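Local coordinates for protein cystathionine gamma-lyase (Saccharomyces cerevisiae, PDB 1N8P) that belongs to the Cys/Met metabolism family of PLP-dependent enzymes and carries pyridoxal-5'-phosphate in an assembly of four chains, at residues G73-S78 / V211-L216; F310-G315 / D366-S371; G336-L341 / V372-T377; I144-N149 / L175-T180. All coordinates share one frame; numbering follows the deposited sequence.

Contact 1 (G73-S78 / V211-L216). With PLP (pyridoxal-5'-phosphate), chain E.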
loop_
_atom_site.group_PDB
_atom_site.type_symbol
_atom_site.label_atom_id
_atom_site.label_comp_id
_atom_site.label_asym_id
_atom_site.label_seq_id
_atom_site.Cartn_x
_atom_site.Cartn_y
_atom_site.Cartn_z
ATOM N N GLY A 73 -20.108 15.971 -1.060
ATOM C CA GLY A 73 -19.690 14.704 -0.477
ATOM C C GLY A 73 -18.624 14.918 0.591
ATOM O O GLY A 73 -17.902 15.918 0.578
ATOM N N LEU A 74 -18.527 13.986 1.533
ATOM C CA LEU A 74 -17.540 14.072 2.624
ATOM C C LEU A 74 -17.223 12.673 3.164
ATOM O O LEU A 74 -18.114 11.953 3.589
ATOM C CB LEU A 74 -18.067 14.940 3.785
ATOM C CG LEU A 74 -18.287 16.439 3.581
ATOM C CD1 LEU A 74 -18.874 16.982 4.855
ATOM C CD2 LEU A 74 -16.979 17.157 3.254
ATOM N N ALA A 75 -15.960 12.276 3.151
ATOM C CA ALA A 75 -15.638 10.955 3.649
ATOM C C ALA A 75 -15.145 11.086 5.056
ATOM O O ALA A 75 -14.730 12.157 5.467
ATOM C CB ALA A 75 -14.598 10.319 2.795
ATOM N N PHE A 76 -15.237 9.994 5.803
ATOM C CA PHE A 76 -14.782 9.937 7.193
ATOM C C PHE A 76 -14.209 8.540 7.501
ATOM O O PHE A 76 -14.326 7.614 6.686
ATOM C CB PHE A 76 -15.932 10.247 8.160
ATOM C CG PHE A 76 -16.549 11.614 7.970
ATOM C CD1 PHE A 76 -17.633 11.792 7.109
ATOM C CD2 PHE A 76 -16.054 12.724 8.665
ATOM C CE1 PHE A 76 -18.218 13.055 6.943
ATOM C CE2 PHE A 76 -16.637 13.995 8.508
ATOM C CZ PHE A 76 -17.717 14.161 7.647
ATOM N N SER A 77 -13.590 8.392 8.671
ATOM C CA SER A 77 -12.995 7.124 9.092
ATOM C C SER A 77 -13.943 5.940 8.953
ATOM O O SER A 77 -13.575 4.893 8.467
ATOM C CB SER A 77 -12.575 7.224 10.536
ATOM O OG SER A 77 -11.857 8.417 10.781
ATOM N N SER A 78 -15.184 6.114 9.351
ATOM C CA SER A 78 -16.150 5.019 9.295
ATOM C C SER A 78 -17.563 5.527 9.081
ATOM O O SER A 78 -17.806 6.738 9.118
ATOM C CB SER A 78 -16.143 4.214 10.622
ATOM O OG SER A 78 -15.945 5.032 11.779
ATOM N N VAL A 211 -11.554 -1.979 3.360
ATOM C CA VAL A 211 -11.514 -0.577 3.762
ATOM C C VAL A 211 -12.705 -0.254 4.631
ATOM O O VAL A 211 -13.816 -0.708 4.342
ATOM C CB VAL A 211 -11.577 0.410 2.532
ATOM C CG1 VAL A 211 -11.743 1.820 3.002
ATOM C CG2 VAL A 211 -10.315 0.340 1.735
ATOM N N VAL A 212 -12.463 0.509 5.699
ATOM C CA VAL A 212 -13.516 0.979 6.581
ATOM C C VAL A 212 -13.476 2.490 6.337
ATOM O O VAL A 212 -12.554 3.203 6.754
ATOM C CB VAL A 212 -13.215 0.735 8.060
ATOM C CG1 VAL A 212 -14.182 1.509 8.900
ATOM C CG2 VAL A 212 -13.316 -0.721 8.391
ATOM N N LEU A 213 -14.489 2.969 5.636
ATOM C CA LEU A 213 -14.613 4.369 5.308
ATOM C C LEU A 213 -16.106 4.668 5.190
ATOM O O LEU A 213 -16.883 3.805 4.773
ATOM C CB LEU A 213 -13.890 4.618 3.985
ATOM C CG LEU A 213 -13.920 5.986 3.328
ATOM C CD1 LEU A 213 -12.670 6.188 2.569
ATOM C CD2 LEU A 213 -15.109 6.093 2.404
ATOM N N GLY A 214 -16.508 5.871 5.593
ATOM C CA GLY A 214 -17.898 6.279 5.473
ATOM C C GLY A 214 -17.996 7.578 4.685
ATOM O O GLY A 214 -17.067 8.392 4.664
ATOM N N VAL A 215 -19.094 7.782 3.988
ATOM C CA VAL A 215 -19.271 9.045 3.266
ATOM C C VAL A 215 -20.717 9.508 3.238
ATOM O O VAL A 215 -21.641 8.689 3.265
ATOM C CB VAL A 215 -18.787 8.975 1.806
ATOM C CG1 VAL A 215 -17.308 8.784 1.792
ATOM C CG2 VAL A 215 -19.503 7.853 1.055
ATOM N N LEU A 216 -20.906 10.824 3.194
ATOM C CA LEU A 216 -22.240 11.389 3.125
ATOM C C LEU A 216 -22.249 12.310 1.923
ATOM O O LEU A 216 -21.191 12.651 1.352
ATOM C CB LEU A 216 -22.576 12.137 4.434
ATOM C CG LEU A 216 -22.377 13.622 4.821
ATOM C CD1 LEU A 216 -21.799 13.728 6.256
ATOM C CD2 LEU A 216 -21.466 14.333 3.856
HETATM N N1 PLP E . -24.467 1.183 9.089
HETATM C C2 PLP E . -24.902 0.122 8.324
HETATM C C2A PLP E . -26.315 0.264 7.768
HETATM C C3 PLP E . -23.938 -1.002 8.140
HETATM O O3 PLP E . -24.442 -1.976 7.343
HETATM C C4 PLP E . -22.646 -0.959 8.747
HETATM C C4A PLP E . -21.694 -2.112 8.594
HETATM C C5 PLP E . -22.315 0.252 9.549
HETATM C C6 PLP E . -23.229 1.281 9.690
HETATM C C5A PLP E . -20.900 0.358 10.141
HETATM O O4P PLP E . -19.985 1.045 9.308
HETATM P P PLP E . -18.526 1.304 9.807
HETATM O O1P PLP E . -17.857 1.797 8.628
HETATM O O2P PLP E . -17.990 -0.039 10.258
HETATM O O3P PLP E . -18.712 2.227 10.916
#

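Contact 2 (F310-G315 / D366-S371)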
loop_
_atom_site.group_PDB
_atom_site.type_symbol
_atom_site.label_atom_id
_atom_site.label_comp_id
_atom_site.label_asym_id
_atom_site.label_seq_id
_atom_site.Cartn_x
_atom_site.Cartn_y
_atom_site.Cartn_z
ATOM N N PHE A 310 -34.493 -14.641 5.629
ATOM C CA PHE A 310 -35.552 -15.630 5.573
ATOM C C PHE A 310 -35.475 -16.489 6.797
ATOM O O PHE A 310 -34.462 -16.461 7.481
ATOM C CB PHE A 310 -35.434 -16.465 4.282
ATOM C CG PHE A 310 -34.385 -17.530 4.332
ATOM C CD1 PHE A 310 -34.736 -18.850 4.581
ATOM C CD2 PHE A 310 -33.044 -17.215 4.172
ATOM C CE1 PHE A 310 -33.773 -19.826 4.673
ATOM C CE2 PHE A 310 -32.084 -18.189 4.264
ATOM C CZ PHE A 310 -32.445 -19.491 4.514
ATOM N N ARG A 311 -36.557 -17.210 7.090
ATOM C CA ARG A 311 -36.623 -18.085 8.260
ATOM C C ARG A 311 -36.924 -19.474 7.749
ATOM O O ARG A 311 -37.813 -19.636 6.923
ATOM C CB ARG A 311 -37.714 -17.595 9.235
ATOM C CG ARG A 311 -39.067 -17.270 8.582
ATOM C CD ARG A 311 -40.013 -16.397 9.459
ATOM N NE ARG A 311 -40.585 -17.107 10.601
ATOM C CZ ARG A 311 -39.920 -17.335 11.718
ATOM N NH1 ARG A 311 -38.682 -16.896 11.824
ATOM N NH2 ARG A 311 -40.467 -18.031 12.698
ATOM N N ILE A 312 -36.193 -20.478 8.218
ATOM C CA ILE A 312 -36.426 -21.837 7.732
ATOM C C ILE A 312 -37.496 -22.652 8.471
ATOM O O ILE A 312 -37.793 -22.386 9.634
ATOM C CB ILE A 312 -35.117 -22.630 7.692
ATOM C CG1 ILE A 312 -34.145 -22.061 8.708
ATOM C CG2 ILE A 312 -34.504 -22.565 6.311
ATOM C CD1 ILE A 312 -32.829 -22.766 8.684
ATOM N N LYS A 313 -38.061 -23.647 7.774
ATOM C CA LYS A 313 -39.127 -24.502 8.311
ATOM C C LYS A 313 -38.737 -25.262 9.569
ATOM O O LYS A 313 -39.174 -26.403 9.764
ATOM C CB LYS A 313 -39.620 -25.494 7.233
ATOM N N GLY A 314 -37.927 -24.625 10.413
ATOM C CA GLY A 314 -37.493 -25.224 11.662
ATOM C C GLY A 314 -37.205 -24.133 12.675
ATOM O O GLY A 314 -37.914 -23.102 12.715
ATOM N N GLY A 315 -36.161 -24.352 13.480
ATOM C CA GLY A 315 -35.771 -23.385 14.497
ATOM C C GLY A 315 -34.269 -23.269 14.707
ATOM O O GLY A 315 -33.500 -24.082 14.206
ATOM N N ASP A 366 -35.100 -17.657 14.510
ATOM C CA ASP A 366 -34.884 -18.684 13.488
ATOM C C ASP A 366 -34.740 -18.063 12.103
ATOM O O ASP A 366 -35.061 -18.678 11.099
ATOM C CB ASP A 366 -36.013 -19.746 13.513
ATOM C CG ASP A 366 -37.421 -19.156 13.292
ATOM O OD1 ASP A 366 -37.725 -18.094 13.866
ATOM O OD2 ASP A 366 -38.240 -19.768 12.566
ATOM N N LEU A 367 -34.215 -16.844 12.076
ATOM C CA LEU A 367 -34.010 -16.086 10.841
ATOM C C LEU A 367 -32.579 -16.067 10.288
ATOM O O LEU A 367 -31.642 -15.684 10.979
ATOM C CB LEU A 367 -34.416 -14.647 11.074
ATOM C CG LEU A 367 -34.241 -13.718 9.890
ATOM C CD1 LEU A 367 -35.543 -13.701 9.088
ATOM C CD2 LEU A 367 -33.878 -12.333 10.401
ATOM N N VAL A 368 -32.418 -16.461 9.032
ATOM C CA VAL A 368 -31.109 -16.441 8.396
ATOM C C VAL A 368 -31.032 -15.254 7.423
ATOM O O VAL A 368 -31.903 -15.073 6.557
ATOM C CB VAL A 368 -30.834 -17.746 7.610
ATOM C CG1 VAL A 368 -29.605 -17.580 6.738
ATOM C CG2 VAL A 368 -30.632 -18.893 8.569
ATOM N N ARG A 369 -30.000 -14.436 7.583
ATOM C CA ARG A 369 -29.792 -13.289 6.715
ATOM C C ARG A 369 -28.563 -13.518 5.829
ATOM O O ARG A 369 -27.474 -13.848 6.321
ATOM C CB ARG A 369 -29.607 -12.047 7.555
ATOM C CG ARG A 369 -29.002 -10.863 6.843
ATOM C CD ARG A 369 -28.915 -9.768 7.846
ATOM N NE ARG A 369 -27.869 -8.769 7.648
ATOM C CZ ARG A 369 -26.579 -9.026 7.488
ATOM N NH1 ARG A 369 -26.134 -10.277 7.465
ATOM N NH2 ARG A 369 -25.721 -8.017 7.437
ATOM N N ILE A 370 -28.747 -13.357 4.521
ATOM C CA ILE A 370 -27.666 -13.566 3.564
ATOM C C ILE A 370 -27.348 -12.391 2.638
ATOM O O ILE A 370 -28.222 -11.691 2.131
ATOM C CB ILE A 370 -27.904 -14.834 2.712
ATOM C CG1 ILE A 370 -29.230 -14.751 1.993
ATOM C CG2 ILE A 370 -27.963 -16.046 3.610
ATOM C CD1 ILE A 370 -29.580 -16.024 1.279
ATOM N N SER A 371 -26.048 -12.198 2.460
ATOM C CA SER A 371 -25.435 -11.161 1.640
ATOM C C SER A 371 -24.947 -11.818 0.326
ATOM O O SER A 371 -23.854 -12.400 0.279
ATOM C CB SER A 371 -24.250 -10.589 2.430
ATOM O OG SER A 371 -23.688 -9.446 1.838
#

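Contact 3 (G336-L341 / V372-T377)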
loop_
_atom_site.group_PDB
_atom_site.type_symbol
_atom_site.label_atom_id
_atom_site.label_comp_id
_atom_site.label_asym_id
_atom_site.label_seq_id
_atom_site.Cartn_x
_atom_site.Cartn_y
_atom_site.Cartn_z
ATOM N N GLY A 336 -22.349 -6.858 1.847
ATOM C CA GLY A 336 -22.033 -6.037 0.693
ATOM C C GLY A 336 -20.697 -6.383 0.074
ATOM O O GLY A 336 -20.223 -5.730 -0.862
ATOM N N GLY A 337 -20.077 -7.424 0.605
ATOM C CA GLY A 337 -18.804 -7.841 0.078
ATOM C C GLY A 337 -18.974 -8.477 -1.289
ATOM O O GLY A 337 -20.063 -8.884 -1.701
ATOM N N ILE A 338 -17.852 -8.569 -1.978
ATOM C CA ILE A 338 -17.725 -9.143 -3.302
ATOM C C ILE A 338 -18.003 -10.657 -3.226
ATOM O O ILE A 338 -18.446 -11.299 -4.195
ATOM C CB ILE A 338 -16.274 -8.800 -3.785
ATOM C CG1 ILE A 338 -16.119 -8.983 -5.257
ATOM C CG2 ILE A 338 -15.207 -9.619 -3.040
ATOM C CD1 ILE A 338 -14.756 -8.499 -5.648
ATOM N N GLU A 339 -17.743 -11.226 -2.056
ATOM C CA GLU A 339 -17.965 -12.644 -1.828
ATOM C C GLU A 339 -19.158 -12.862 -0.894
ATOM O O GLU A 339 -19.307 -12.184 0.115
ATOM C CB GLU A 339 -16.701 -13.272 -1.243
ATOM C CG GLU A 339 -16.429 -12.952 0.226
ATOM C CD GLU A 339 -15.846 -11.573 0.475
ATOM O OE1 GLU A 339 -14.766 -11.301 -0.083
ATOM O OE2 GLU A 339 -16.462 -10.786 1.240
ATOM N N SER A 340 -20.012 -13.812 -1.250
ATOM C CA SER A 340 -21.199 -14.146 -0.462
ATOM C C SER A 340 -20.964 -14.347 1.038
ATOM O O SER A 340 -19.946 -14.887 1.460
ATOM C CB SER A 340 -21.844 -15.402 -1.031
ATOM O OG SER A 340 -22.232 -15.185 -2.370
ATOM N N LEU A 341 -21.925 -13.897 1.838
ATOM C CA LEU A 341 -21.844 -14.043 3.287
ATOM C C LEU A 341 -23.209 -14.341 3.892
ATOM O O LEU A 341 -24.234 -14.060 3.303
ATOM C CB LEU A 341 -21.271 -12.779 3.921
ATOM C CG LEU A 341 -19.857 -12.402 3.462
ATOM C CD1 LEU A 341 -19.348 -11.281 4.351
ATOM C CD2 LEU A 341 -18.912 -13.592 3.540
ATOM N N VAL A 372 -25.753 -11.758 -0.726
ATOM C CA VAL A 372 -25.357 -12.346 -1.984
ATOM C C VAL A 372 -24.186 -11.589 -2.637
ATOM O O VAL A 372 -24.235 -10.361 -2.767
ATOM C CB VAL A 372 -26.507 -12.342 -2.953
ATOM C CG1 VAL A 372 -26.110 -13.051 -4.229
ATOM C CG2 VAL A 372 -27.709 -12.982 -2.311
ATOM N N GLY A 373 -23.145 -12.341 -3.033
ATOM C CA GLY A 373 -21.959 -11.784 -3.676
ATOM C C GLY A 373 -22.072 -11.806 -5.192
ATOM O O GLY A 373 -23.188 -11.706 -5.724
ATOM N N ILE A 374 -20.950 -11.946 -5.898
ATOM C CA ILE A 374 -21.008 -11.964 -7.369
ATOM C C ILE A 374 -20.532 -13.253 -8.054
ATOM O O ILE A 374 -20.270 -13.265 -9.268
ATOM C CB ILE A 374 -20.267 -10.725 -8.007
ATOM C CG1 ILE A 374 -18.753 -10.772 -7.720
ATOM C CG2 ILE A 374 -20.808 -9.445 -7.411
ATOM C CD1 ILE A 374 -17.926 -9.747 -8.503
ATOM N N GLU A 375 -20.445 -14.340 -7.285
ATOM C CA GLU A 375 -20.068 -15.643 -7.843
ATOM C C GLU A 375 -21.192 -16.022 -8.821
ATOM O O GLU A 375 -22.169 -15.305 -8.928
ATOM C CB GLU A 375 -19.966 -16.709 -6.735
ATOM C CG GLU A 375 -19.080 -16.362 -5.505
ATOM C CD GLU A 375 -19.822 -15.553 -4.470
ATOM O OE1 GLU A 375 -19.392 -15.523 -3.302
ATOM O OE2 GLU A 375 -20.838 -14.930 -4.819
ATOM N N ASP A 376 -21.067 -17.140 -9.525
ATOM C CA ASP A 376 -22.109 -17.556 -10.446
ATOM C C ASP A 376 -23.485 -17.683 -9.728
ATOM O O ASP A 376 -23.552 -18.066 -8.563
ATOM C CB ASP A 376 -21.719 -18.883 -11.087
ATOM C CG ASP A 376 -22.719 -19.333 -12.135
ATOM O OD1 ASP A 376 -23.863 -19.639 -11.783
ATOM O OD2 ASP A 376 -22.373 -19.374 -13.326
ATOM N N THR A 377 -24.578 -17.347 -10.412
ATOM C CA THR A 377 -25.910 -17.425 -9.803
ATOM C C THR A 377 -26.374 -18.834 -9.465
ATOM O O THR A 377 -26.869 -19.073 -8.377
ATOM C CB THR A 377 -27.003 -16.801 -10.691
ATOM O OG1 THR A 377 -26.808 -15.390 -10.792
ATOM C CG2 THR A 377 -28.368 -17.052 -10.080
#

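Contact 4 (I144-N149 / L175-T180). With PLP (pyridoxal-5'-phosphate), chain E.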
loop_
_atom_site.group_PDB
_atom_site.type_symbol
_atom_site.label_atom_id
_atom_site.label_comp_id
_atom_site.label_asym_id
_atom_site.label_seq_id
_atom_site.Cartn_x
_atom_site.Cartn_y
_atom_site.Cartn_z
ATOM N N ILE A 144 -33.515 7.585 8.864
ATOM C CA ILE A 144 -34.169 6.500 8.153
ATOM C C ILE A 144 -33.160 5.541 7.532
ATOM O O ILE A 144 -32.284 5.948 6.786
ATOM C CB ILE A 144 -35.049 7.033 7.028
ATOM C CG1 ILE A 144 -36.220 7.818 7.605
ATOM C CG2 ILE A 144 -35.538 5.894 6.177
ATOM C CD1 ILE A 144 -37.119 8.423 6.517
ATOM N N GLU A 145 -33.311 4.265 7.848
ATOM C CA GLU A 145 -32.443 3.226 7.339
ATOM C C GLU A 145 -33.330 2.516 6.323
ATOM O O GLU A 145 -33.838 1.444 6.589
ATOM C CB GLU A 145 -32.068 2.301 8.490
ATOM C CG GLU A 145 -30.922 1.368 8.243
ATOM C CD GLU A 145 -30.650 0.506 9.450
ATOM O OE1 GLU A 145 -31.512 -0.342 9.762
ATOM O OE2 GLU A 145 -29.589 0.679 10.094
ATOM N N THR A 146 -33.502 3.127 5.152
ATOM C CA THR A 146 -34.389 2.585 4.128
ATOM C C THR A 146 -34.553 1.088 4.197
ATOM O O THR A 146 -35.593 0.625 4.665
ATOM C CB THR A 146 -33.995 3.022 2.699
ATOM O OG1 THR A 146 -32.565 3.099 2.578
ATOM C CG2 THR A 146 -34.655 4.359 2.370
ATOM N N PRO A 147 -33.579 0.296 3.723
ATOM C CA PRO A 147 -34.002 -1.095 3.933
ATOM C C PRO A 147 -33.453 -1.506 5.305
ATOM O O PRO A 147 -32.249 -1.523 5.538
ATOM C CB PRO A 147 -33.370 -1.843 2.760
ATOM C CG PRO A 147 -33.110 -0.755 1.762
ATOM C CD PRO A 147 -32.630 0.377 2.620
ATOM N N THR A 148 -34.348 -1.782 6.235
ATOM C CA THR A 148 -33.931 -2.146 7.565
ATOM C C THR A 148 -33.152 -3.441 7.582
ATOM O O THR A 148 -33.409 -4.357 6.819
ATOM C CB THR A 148 -35.130 -2.322 8.459
ATOM O OG1 THR A 148 -35.965 -3.350 7.917
ATOM C CG2 THR A 148 -35.906 -1.037 8.560
ATOM N N ASN A 149 -32.210 -3.514 8.497
ATOM C CA ASN A 149 -31.384 -4.694 8.658
ATOM C C ASN A 149 -31.892 -5.460 9.889
ATOM O O ASN A 149 -31.862 -4.929 10.997
ATOM C CB ASN A 149 -29.942 -4.223 8.828
ATOM C CG ASN A 149 -28.999 -5.323 9.161
ATOM O OD1 ASN A 149 -28.906 -6.325 8.455
ATOM N ND2 ASN A 149 -28.265 -5.135 10.235
ATOM N N LEU A 175 -33.670 15.381 7.613
ATOM C CA LEU A 175 -33.904 13.951 7.455
ATOM C C LEU A 175 -32.658 13.263 6.850
ATOM O O LEU A 175 -32.202 13.616 5.753
ATOM C CB LEU A 175 -35.114 13.731 6.528
ATOM C CG LEU A 175 -35.492 12.316 6.111
ATOM C CD1 LEU A 175 -35.989 11.570 7.315
ATOM C CD2 LEU A 175 -36.551 12.352 5.048
ATOM N N VAL A 176 -32.111 12.287 7.567
ATOM C CA VAL A 176 -30.954 11.556 7.054
ATOM C C VAL A 176 -31.378 10.138 6.683
ATOM O O VAL A 176 -32.121 9.507 7.429
ATOM C CB VAL A 176 -29.832 11.466 8.095
ATOM C CG1 VAL A 176 -28.724 10.658 7.549
ATOM C CG2 VAL A 176 -29.318 12.854 8.461
ATOM N N VAL A 177 -30.931 9.653 5.523
ATOM C CA VAL A 177 -31.247 8.288 5.078
ATOM C C VAL A 177 -29.983 7.469 4.826
ATOM O O VAL A 177 -29.119 7.880 4.039
ATOM C CB VAL A 177 -32.086 8.284 3.810
ATOM C CG1 VAL A 177 -32.266 6.871 3.313
ATOM C CG2 VAL A 177 -33.443 8.865 4.091
ATOM N N ASP A 178 -29.888 6.330 5.532
ATOM C CA ASP A 178 -28.773 5.382 5.449
ATOM C C ASP A 178 -29.046 4.573 4.221
ATOM O O ASP A 178 -29.935 3.735 4.239
ATOM C CB ASP A 178 -28.769 4.435 6.644
ATOM C CG ASP A 178 -27.441 3.734 6.832
ATOM O OD1 ASP A 178 -26.931 3.110 5.880
ATOM O OD2 ASP A 178 -26.894 3.808 7.946
ATOM N N ASN A 179 -28.249 4.807 3.183
ATOM C CA ASN A 179 -28.386 4.178 1.873
ATOM C C ASN A 179 -27.343 3.102 1.619
ATOM O O ASN A 179 -27.151 2.720 0.463
ATOM C CB ASN A 179 -28.253 5.311 0.839
ATOM C CG ASN A 179 -28.581 4.902 -0.583
ATOM O OD1 ASN A 179 -29.534 4.189 -0.845
ATOM N ND2 ASN A 179 -27.803 5.416 -1.522
ATOM N N THR A 180 -26.675 2.623 2.678
ATOM C CA THR A 180 -25.622 1.586 2.582
ATOM C C THR A 180 -25.976 0.306 1.784
ATOM O O THR A 180 -25.332 -0.006 0.774
ATOM C CB THR A 180 -25.115 1.161 4.022
ATOM O OG1 THR A 180 -24.314 2.214 4.601
ATOM C CG2 THR A 180 -24.292 -0.143 3.960
HETATM N N1 PLP E . -24.467 1.183 9.089
HETATM C C2 PLP E . -24.902 0.122 8.324
HETATM C C2A PLP E . -26.315 0.264 7.768
HETATM C C3 PLP E . -23.938 -1.002 8.140
HETATM O O3 PLP E . -24.442 -1.976 7.343
HETATM C C4 PLP E . -22.646 -0.959 8.747
HETATM C C4A PLP E . -21.694 -2.112 8.594
HETATM C C5 PLP E . -22.315 0.252 9.549
HETATM C C6 PLP E . -23.229 1.281 9.690
HETATM C C5A PLP E . -20.900 0.358 10.141
HETATM O O4P PLP E . -19.985 1.045 9.308
HETATM P P PLP E . -18.526 1.304 9.807
HETATM O O1P PLP E . -17.857 1.797 8.628
HETATM O O2P PLP E . -17.990 -0.039 10.258
HETATM O O3P PLP E . -18.712 2.227 10.916
#

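Contact 1 (G73-S78 / V211-L216)
At one side of the mixed seven-stranded sheet of the fold type I PLP enzymes, strands 73-76 and 214-216 form an antiparallel ladder that ends at Phe76 and Gly214, and the flanking Ser78 and Val212 reach the phosphate of pyridoxal-5'-phosphate. Leu74 with Leu216 and Phe76 with Gly214 are hydrogen-bonded pairs; Ala75 with Val215 between them is non-hydrogen-bonded. The bond from Phe76 N to Gly214 O is 2.7 Å long, whereas Gly214 N reaches Phe76 O at 3.0 Å.

Leu74, Phe76 and Leu216 share one face of the sheet. Leu216 forks between the other two: CD2 lies 3.5 Å from Leu74 CB, the two leucines running alongside each other, while CD1 meets Phe76 CE1 at 3.7 Å. Helices 79-88 and 221-234 pack over this face. On the opposite face, Ala75 CB rests against Val215 CG1, which a chi1 of -66° turns toward it.

Beyond the Phe76-Gly214 pair, Ser78 and Val212 lie at the phosphate. Ser78 is the N-cap of helix 79-88: its OG binds Ala81 N and also Gly235 O of the second subunit, leaving CB to face the phosphate, 3.3 Å from PLP O3P. Across from it, Val212 CG1 touches Ser78 CB at 3.8 Å and lies 3.7 Å from PLP O1P.

Contact 2 (F310-G315 / D366-S371)
The guanidinium of Arg311 has Asp366 on two sides, OD1 at its edge, in plane, and OD2 over one face, with the carboxylate plane turned 90° to the guanidinium; the pair sits beside antiparallel strands 310-312 and 367-371 of the five-stranded mixed sheet in the C-terminal part of this fold type I enzyme. A salt bridge joins Arg311 NH1 to Asp366 OD1 at 2.6 Å, NH1 meeting OD1 from above the carboxylate plane; a weak second bond runs from Arg311 NH2 to the same OD1 at 3.0 Å. This crosswise grip differs from a coplanar, two-pronged pair, and a bend of the arginine at chi3 (-72°) helps to bring the group to Asp366, just before strand 367-371. The other flat group, the ring of Phe310, lies alongside Val368, with CE2 3.6 Å from Val368 CG1, and meets Phe322 of helix 316-325 edge-to-face.

Phe310 and Arg311 belong to strand 310-312. Phe310 and Val368 form a hydrogen-bonded pair, Phe310 N to Val368 O at 2.8 Å and Val368 N to Phe310 O at 2.6 Å. Arg311 and Leu367 follow as a non-hydrogen-bonded pair, their side chains on the face away from Phe310. Leu367 CG stands anti to its own N (chi1 179°), which brings CD1 to 3.4 Å from Phe310 O.

Contact 3 (G336-L341 / V372-T377)
Two irregular loops approach each other most closely at Ser340 and Gly373, whose CA atoms are 4.1 Å apart. A single bond links backbone to backbone, Ile374 N to Ile338 O at 3.1 Å, and with no side chain on Gly373 the main chains can lie this near. The first loop leads into strand 341-343; the second joins strand 367-371 to the C-terminal helix 377-392.

Side chains complete the join. The carboxylate of Glu375, swung round by a bend at chi2 (84°), clasps Ser340 with both oxygens. OE1 takes the N-H of Ser340 on its syn lone pair at 2.7 Å, nearly straight at 166°, while OE2 accepts from Ser340 OG at 2.8 Å, on the syn side but tilted out of the carboxylate plane. That same OG receives the N-H of Gly373 at 3.1 Å. Beyond, Ile338 CG1 touches Ile374 CD1 at 3.8 Å, and Lys251 of the third subunit packs on both isoleucines.

Ser340 OG is thus relay as well as anchor, accepting from one loop's backbone and donating to its carboxylate. The donors to Glu375 across this buried contact are neutral, and two such bonds would probably help to stabilise a charged carboxylate here.

Contact 4 (I144-N149 / L175-T180)
Backbone hydrogen bonds tie Ile144 to the strand beside it on both sides of Val177. Ile144 N donates to Val176 O at 2.8 Å, and Asp178 N to Ile144 O at 2.7 Å, the pattern of a parallel bridge between Ile144 and Val177.

Apolar contacts follow on the face that carries these two residues. Ile144 CD1 reaches Leu175 CD1 at 3.4 Å, Ile144 CB meets Val177 CG2, and Val177 CG1 packs on Thr146 CG2 at 3.6 Å. Helix 157-167 lies against this face, with Val160 touching both Ile144 and Leu175: strand 139-144, this helix and strand 174-178 make a beta-alpha-beta crossover in the central sheet of the fold type I enzymes, whose strand ends here border pyridoxal-5'-phosphate.

Polar side chains gather at those ends. Thr146 OG1 gives a weak bond to Asp178 O. Asp178 OD1 is gripped twice by Thr180, by N on its anti lone pair, closing an Asx turn at 3.2 Å, and by OG1 on the syn side at 3.0 Å, which fixes the rotation of the carboxylate.

The same carboxylate approaches pyridoxal-5'-phosphate. With Asp178 CG anti to the backbone N (chi1 -163°), OD1 lies 3.5 Å from PLP C2A and OD2 3.8 Å from PLP N1.

How the contacts relate
Contacts 1 and 4 belong to the seven-stranded sheet and contacts 2 and 3 to the C-terminal part of the chain. Contact 4 falls within the interval spanned by contact 1; their centres are 16 Å apart, and both touch pyridoxal-5'-phosphate, contact 1 at its phosphate and contact 4 at its ring. Contacts 2 and 3 come later and alternate in the order 310-315, 336-341, 366-371, 372-377. Strand 367-371 runs straight into the second loop of contact 3, and Ser371 OG to Gly336 N, 2.9 Å, probably binds them further. One probable hydrogen bond, Arg369 NE to Asn149 OD1 at 2.8 Å, ties strand 367-371 of the C-terminal sheet to the loop following strand 139-144 of the seven-stranded sheet.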